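Local coordinates for peptidase M16 inactive domain family protein (Pseudomonas fluorescens, PDB 3GWB) that is of unconfirmed function but belongs to the M16 peptidase family and may share in the hydrolysis of peptides, at residues D263-A268 / N405-V410; G310-N315 / D332-Y337. One frame throughout, in Å; residues are numbered along the deposited sequence.

Interaction 1 of 2, residues D263-A268 / N405-V410; sequences DPDYAA and NKHLNV
A His-carboxylate hydrogen bond between His-407 and Asp-265 ties the start of helix 266-277 to the last turn of helix 397-407. His-407 NE2 donates to Asp-265 OD2 over 2.8 Å, with an N-H...O angle of 154°. The carboxylate oxygen sits at the edge of the imidazole, close to the ring plane. It accepts through its anti lone pair, and the carboxylate plane is turned 71° from the ring. The same oxygen is shared with Lys-406. Asp-265 OD2 lies 3.6 Å from Lys-406 NZ, a salt bridge, and 3.5 Å from Lys-406 CD. The extended lysine chain also lays its CG over one face of the imidazole, offset toward the rim.

Helix 266-277 packs on the mixed sheet through Phe-312 of strand 311-319, and the contact lies at the surface, at the helix ends. An Asx turn shapes the approach to helix 266-277. Asp-263 OD1 accepts from Asp-265 N at 3.0 Å, inside a type I beta turn from Asp-263 to Tyr-266. Asp-263 CG is anti to its own N (chi1 -168°), which carries the carboxylate toward the histidine. There Asp-263 OD2 comes within 3.4 Å of His-407 CE1, with the carboxylate and ring planes almost perpendicular. An alanine here would take away OD1 and OD2, and would probably leave Asp-265 N without its side-chain acceptor and the CE1 corner of the imidazole less covered. Ile-259, in the preceding loop, also touches His-407.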
loop_
_atom_site.group_PDB
_atom_site.type_symbol
_atom_site.label_atom_id
_atom_site.label_comp_id
_atom_site.label_asym_id
_atom_site.label_seq_id
_atom_site.Cartn_x
_atom_site.Cartn_y
_atom_site.Cartn_z
ATOM N N ASP A 263 25.700 15.360 -5.875
ATOM C CA ASP A 263 26.283 16.581 -5.329
ATOM C C ASP A 263 27.045 16.217 -4.056
ATOM O O ASP A 263 26.545 15.465 -3.219
ATOM C CB ASP A 263 25.187 17.598 -5.012
ATOM C CG ASP A 263 25.742 18.980 -4.724
ATOM O OD1 ASP A 263 26.388 19.164 -3.670
ATOM O OD2 ASP A 263 25.537 19.883 -5.562
ATOM N N PRO A 264 28.265 16.752 -3.893
ATOM C CA PRO A 264 29.116 16.487 -2.726
ATOM C C PRO A 264 28.521 16.849 -1.369
ATOM O O PRO A 264 28.831 16.207 -0.365
ATOM C CB PRO A 264 30.378 17.286 -3.037
ATOM C CG PRO A 264 29.848 18.446 -3.789
ATOM C CD PRO A 264 28.870 17.792 -4.741
ATOM N N ASP A 265 27.673 17.874 -1.333
ATOM C CA ASP A 265 27.049 18.296 -0.077
ATOM C C ASP A 265 25.842 17.454 0.315
ATOM O O ASP A 265 25.111 17.807 1.236
ATOM C CB ASP A 265 26.610 19.760 -0.155
ATOM C CG ASP A 265 27.774 20.705 -0.296
ATOM O OD1 ASP A 265 28.873 20.361 0.191
ATOM O OD2 ASP A 265 27.585 21.794 -0.881
ATOM N N TYR A 266 25.634 16.344 -0.380
ATOM C CA TYR A 266 24.491 15.483 -0.096
ATOM C C TYR A 266 24.345 15.125 1.382
ATOM O O TYR A 266 23.269 15.274 1.961
ATOM C CB TYR A 266 24.581 14.193 -0.912
ATOM C CG TYR A 266 23.381 13.303 -0.722
ATOM C CD1 TYR A 266 22.136 13.669 -1.227
ATOM C CD2 TYR A 266 23.480 12.107 -0.011
ATOM C CE1 TYR A 266 21.014 12.872 -1.025
ATOM C CE2 TYR A 266 22.361 11.298 0.203
ATOM C CZ TYR A 266 21.133 11.686 -0.314
ATOM O OH TYR A 266 20.029 10.888 -0.114
ATOM N N ALA A 267 25.423 14.645 1.991
ATOM C CA ALA A 267 25.376 14.256 3.398
ATOM C C ALA A 267 25.055 15.446 4.303
ATOM O O ALA A 267 24.280 15.325 5.258
ATOM C CB ALA A 267 26.707 13.620 3.813
ATOM N N ALA A 268 25.654 16.593 4.002
ATOM C CA ALA A 268 25.436 17.792 4.797
ATOM C C ALA A 268 23.998 18.296 4.696
ATOM O O ALA A 268 23.402 18.663 5.704
ATOM C CB ALA A 268 26.406 18.888 4.373
ATOM N N ASN A 405 22.706 26.866 3.120
ATOM C CA ASN A 405 22.698 28.205 2.540
ATOM C C ASN A 405 23.260 28.206 1.120
ATOM O O ASN A 405 22.925 29.070 0.307
ATOM C CB ASN A 405 23.505 29.174 3.409
ATOM C CG ASN A 405 22.693 29.750 4.553
ATOM O OD1 ASN A 405 23.011 29.543 5.725
ATOM N ND2 ASN A 405 21.637 30.486 4.218
ATOM N N LYS A 406 24.113 27.235 0.818
ATOM C CA LYS A 406 24.714 27.153 -0.507
ATOM C C LYS A 406 23.746 26.594 -1.549
ATOM O O LYS A 406 23.905 26.830 -2.745
ATOM C CB LYS A 406 25.971 26.281 -0.454
ATOM C CG LYS A 406 26.705 26.133 -1.780
ATOM C CD LYS A 406 27.887 25.184 -1.620
ATOM C CE LYS A 406 28.629 24.984 -2.925
ATOM N NZ LYS A 406 29.703 23.956 -2.793
ATOM N N HIS A 407 22.729 25.872 -1.097
ATOM C CA HIS A 407 21.781 25.269 -2.022
ATOM C C HIS A 407 20.353 25.792 -1.923
ATOM O O HIS A 407 19.531 25.520 -2.799
ATOM C CB HIS A 407 21.797 23.753 -1.831
ATOM C CG HIS A 407 23.114 23.124 -2.170
ATOM N ND1 HIS A 407 23.555 22.982 -3.465
ATOM C CD2 HIS A 407 24.103 22.643 -1.379
ATOM C CE1 HIS A 407 24.763 22.441 -3.462
ATOM N NE2 HIS A 407 25.116 22.227 -2.206
ATOM N N LEU A 408 20.057 26.547 -0.870
ATOM C CA LEU A 408 18.714 27.083 -0.680
ATOM C C LEU A 408 18.736 28.571 -0.378
ATOM O O LEU A 408 19.679 29.076 0.219
ATOM C CB LEU A 408 18.017 26.357 0.466
ATOM C CG LEU A 408 17.790 24.857 0.298
ATOM C CD1 LEU A 408 17.228 24.290 1.595
ATOM C CD2 LEU A 408 16.843 24.607 -0.873
ATOM N N ASN A 409 17.676 29.265 -0.780
ATOM C CA ASN A 409 17.564 30.699 -0.559
ATOM C C ASN A 409 16.098 31.032 -0.342
ATOM O O ASN A 409 15.234 30.582 -1.094
ATOM C CB ASN A 409 18.105 31.453 -1.777
ATOM C CG ASN A 409 18.145 32.955 -1.572
ATOM O OD1 ASN A 409 17.117 33.596 -1.331
ATOM N ND2 ASN A 409 19.341 33.529 -1.673
ATOM N N VAL A 410 15.813 31.819 0.688
ATOM C CA VAL A 410 14.437 32.189 0.991
ATOM C C VAL A 410 13.750 32.977 -0.126
ATOM O O VAL A 410 12.525 32.948 -0.243
ATOM C CB VAL A 410 14.353 33.014 2.300
ATOM C CG1 VAL A 410 14.842 32.175 3.467
ATOM C CG2 VAL A 410 15.176 34.288 2.172
#

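Interaction 2 of 2, residues G310-N315 / D332-Y337; sequences GPFMIN and DVFAEY
Phe-334 of helix 323-340 packs on Phe-312 and Ile-314, two residues of strand 311-319 whose side chains rise from the same face of the sheet. This is helix-on-sheet packing, made by a strand and the helix that follows it in the chain. From Phe-334 CB the ring is sent out toward the strand, because CG is anti to the backbone N (chi1 179°). CG carries the ring into a buried apolar layer. CD1, the next atom out, meets the end of the isoleucine, Ile-314 CD1, at 4.3 Å. Further along the same side, Phe-334 CE1 is 3.9 Å from Phe-312 CE2 and 4.0 Å from Phe-312 CZ.

The two rings are near parallel, with planes at 24°, but they are slid apart and barely overlap. Their centroids are 5.8 Å apart. The rings thus meet through their outer carbons, and the whole contact is apolar. Phe-312 also meets the ring of Phe-303 and touches Asn-273 and Leu-276 of helix 266-277. At the tip of the phenylalanine on the helix, Phe-334 CZ lies 4.1 Å from Phe-312 CE2.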
loop_
_atom_site.group_PDB
_atom_site.type_symbol
_atom_site.label_atom_id
_atom_site.label_comp_id
_atom_site.label_asym_id
_atom_site.label_seq_id
_atom_site.Cartn_x
_atom_site.Cartn_y
_atom_site.Cartn_z
ATOM N N GLY A 310 16.986 17.930 -8.425
ATOM C CA GLY A 310 15.689 17.512 -7.941
ATOM C C GLY A 310 15.137 18.631 -7.086
ATOM O O GLY A 310 15.850 19.580 -6.782
ATOM N N PRO A 311 13.878 18.550 -6.660
ATOM C CA PRO A 311 13.353 19.639 -5.842
ATOM C C PRO A 311 13.573 19.522 -4.330
ATOM O O PRO A 311 13.865 18.450 -3.802
ATOM C CB PRO A 311 11.878 19.611 -6.188
ATOM C CG PRO A 311 11.623 18.117 -6.240
ATOM C CD PRO A 311 12.811 17.597 -7.024
ATOM N N PHE A 312 13.454 20.659 -3.657
ATOM C CA PHE A 312 13.514 20.717 -2.209
ATOM C C PHE A 312 12.082 21.160 -1.955
ATOM O O PHE A 312 11.617 22.136 -2.557
ATOM C CB PHE A 312 14.464 21.791 -1.687
ATOM C CG PHE A 312 14.252 22.098 -0.227
ATOM C CD1 PHE A 312 14.693 21.216 0.760
ATOM C CD2 PHE A 312 13.545 23.237 0.160
ATOM C CE1 PHE A 312 14.414 21.455 2.111
ATOM C CE2 PHE A 312 13.260 23.488 1.508
ATOM C CZ PHE A 312 13.702 22.596 2.487
HETATM N N MSE A 313 11.387 20.456 -1.071
HETATM C CA MSE A 313 9.995 20.772 -0.822
HETATM C C MSE A 313 9.573 20.638 0.635
HETATM O O MSE A 313 10.087 19.795 1.367
HETATM C CB MSE A 313 9.137 19.852 -1.695
HETATM C CG MSE A 313 7.675 20.212 -1.800
HETATM SE SE MSE A 313 6.873 19.107 -2.989
HETATM C CE MSE A 313 7.953 19.319 -4.421
ATOM N N ILE A 314 8.641 21.494 1.039
ATOM C CA ILE A 314 8.082 21.484 2.386
ATOM C C ILE A 314 6.583 21.393 2.187
ATOM O O ILE A 314 6.027 22.127 1.370
ATOM C CB ILE A 314 8.349 22.793 3.144
ATOM C CG1 ILE A 314 9.846 22.972 3.377
ATOM C CG2 ILE A 314 7.574 22.790 4.463
ATOM C CD1 ILE A 314 10.202 24.330 3.955
ATOM N N ASN A 315 5.921 20.501 2.913
ATOM C CA ASN A 315 4.475 20.387 2.769
ATOM C C ASN A 315 3.755 20.104 4.077
ATOM O O ASN A 315 4.295 19.465 4.979
ATOM C CB ASN A 315 4.124 19.303 1.754
ATOM C CG ASN A 315 4.547 17.934 2.207
ATOM O OD1 ASN A 315 5.732 17.596 2.182
ATOM N ND2 ASN A 315 3.583 17.133 2.639
ATOM N N ASP A 332 9.057 31.887 8.089
ATOM C CA ASP A 332 9.917 32.504 9.097
ATOM C C ASP A 332 10.809 31.446 9.726
ATOM O O ASP A 332 11.993 31.681 9.948
ATOM C CB ASP A 332 9.091 33.177 10.201
ATOM C CG ASP A 332 8.187 34.274 9.673
ATOM O OD1 ASP A 332 8.670 35.121 8.890
ATOM O OD2 ASP A 332 6.994 34.296 10.054
ATOM N N VAL A 333 10.234 30.287 10.028
ATOM C CA VAL A 333 11.006 29.198 10.612
ATOM C C VAL A 333 12.102 28.780 9.640
ATOM O O VAL A 333 13.227 28.481 10.043
ATOM C CB VAL A 333 10.117 27.977 10.903
ATOM C CG1 VAL A 333 10.979 26.782 11.263
ATOM C CG2 VAL A 333 9.153 28.299 12.036
ATOM N N PHE A 334 11.768 28.751 8.357
ATOM C CA PHE A 334 12.732 28.369 7.334
ATOM C C PHE A 334 13.840 29.414 7.242
ATOM O O PHE A 334 15.025 29.077 7.208
ATOM C CB PHE A 334 12.038 28.246 5.979
ATOM C CG PHE A 334 12.960 27.875 4.862
ATOM C CD1 PHE A 334 13.633 26.662 4.879
ATOM C CD2 PHE A 334 13.149 28.732 3.782
ATOM C CE1 PHE A 334 14.484 26.301 3.840
ATOM C CE2 PHE A 334 13.999 28.381 2.734
ATOM C CZ PHE A 334 14.667 27.162 2.765
ATOM N N ALA A 335 13.447 30.683 7.181
ATOM C CA ALA A 335 14.414 31.772 7.088
ATOM C C ALA A 335 15.347 31.731 8.288
ATOM O O ALA A 335 16.565 31.821 8.142
ATOM C CB ALA A 335 13.692 33.106 7.030
ATOM N N GLU A 336 14.754 31.588 9.471
ATOM C CA GLU A 336 15.487 31.530 10.728
ATOM C C GLU A 336 16.470 30.361 10.743
ATOM O O GLU A 336 17.581 30.493 11.245
ATOM C CB GLU A 336 14.489 31.419 11.889
ATOM C CG GLU A 336 15.064 30.966 13.228
ATOM C CD GLU A 336 16.221 31.819 13.711
ATOM O OE1 GLU A 336 16.128 33.067 13.640
ATOM O OE2 GLU A 336 17.223 31.231 14.177
ATOM N N TYR A 337 16.068 29.225 10.186
ATOM C CA TYR A 337 16.946 28.058 10.142
ATOM C C TYR A 337 18.168 28.296 9.247
ATOM O O TYR A 337 19.292 27.971 9.629
ATOM C CB TYR A 337 16.191 26.828 9.633
ATOM C CG TYR A 337 16.995 25.550 9.732
ATOM C CD1 TYR A 337 17.351 25.027 10.974
ATOM C CD2 TYR A 337 17.411 24.869 8.588
ATOM C CE1 TYR A 337 18.100 23.852 11.077
ATOM C CE2 TYR A 337 18.165 23.687 8.679
ATOM C CZ TYR A 337 18.504 23.186 9.930
ATOM O OH TYR A 337 19.250 22.019 10.042
#

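From the N terminus, the chain first builds the six-stranded mixed sheet and its helices, then reaches 263-268, which opens the loop that interaction 1 closes. It then runs through helices 266-277 and 284-292 to strand 311-319. Interaction 2 joins that strand to helix 323-340, closing a short loop nested inside the larger one. The chain goes on through further helices, and 405-410 then closes interaction 1. The two contacts touch through the residues after helix 397-407. Leu-408 CD2 is 3.7 Å from Phe-312 CG, and Val-410 CG1 is 3.8 Å from Phe-334 CD2. The surface link between helix ends is thereby joined to the buried helix-on-sheet layer.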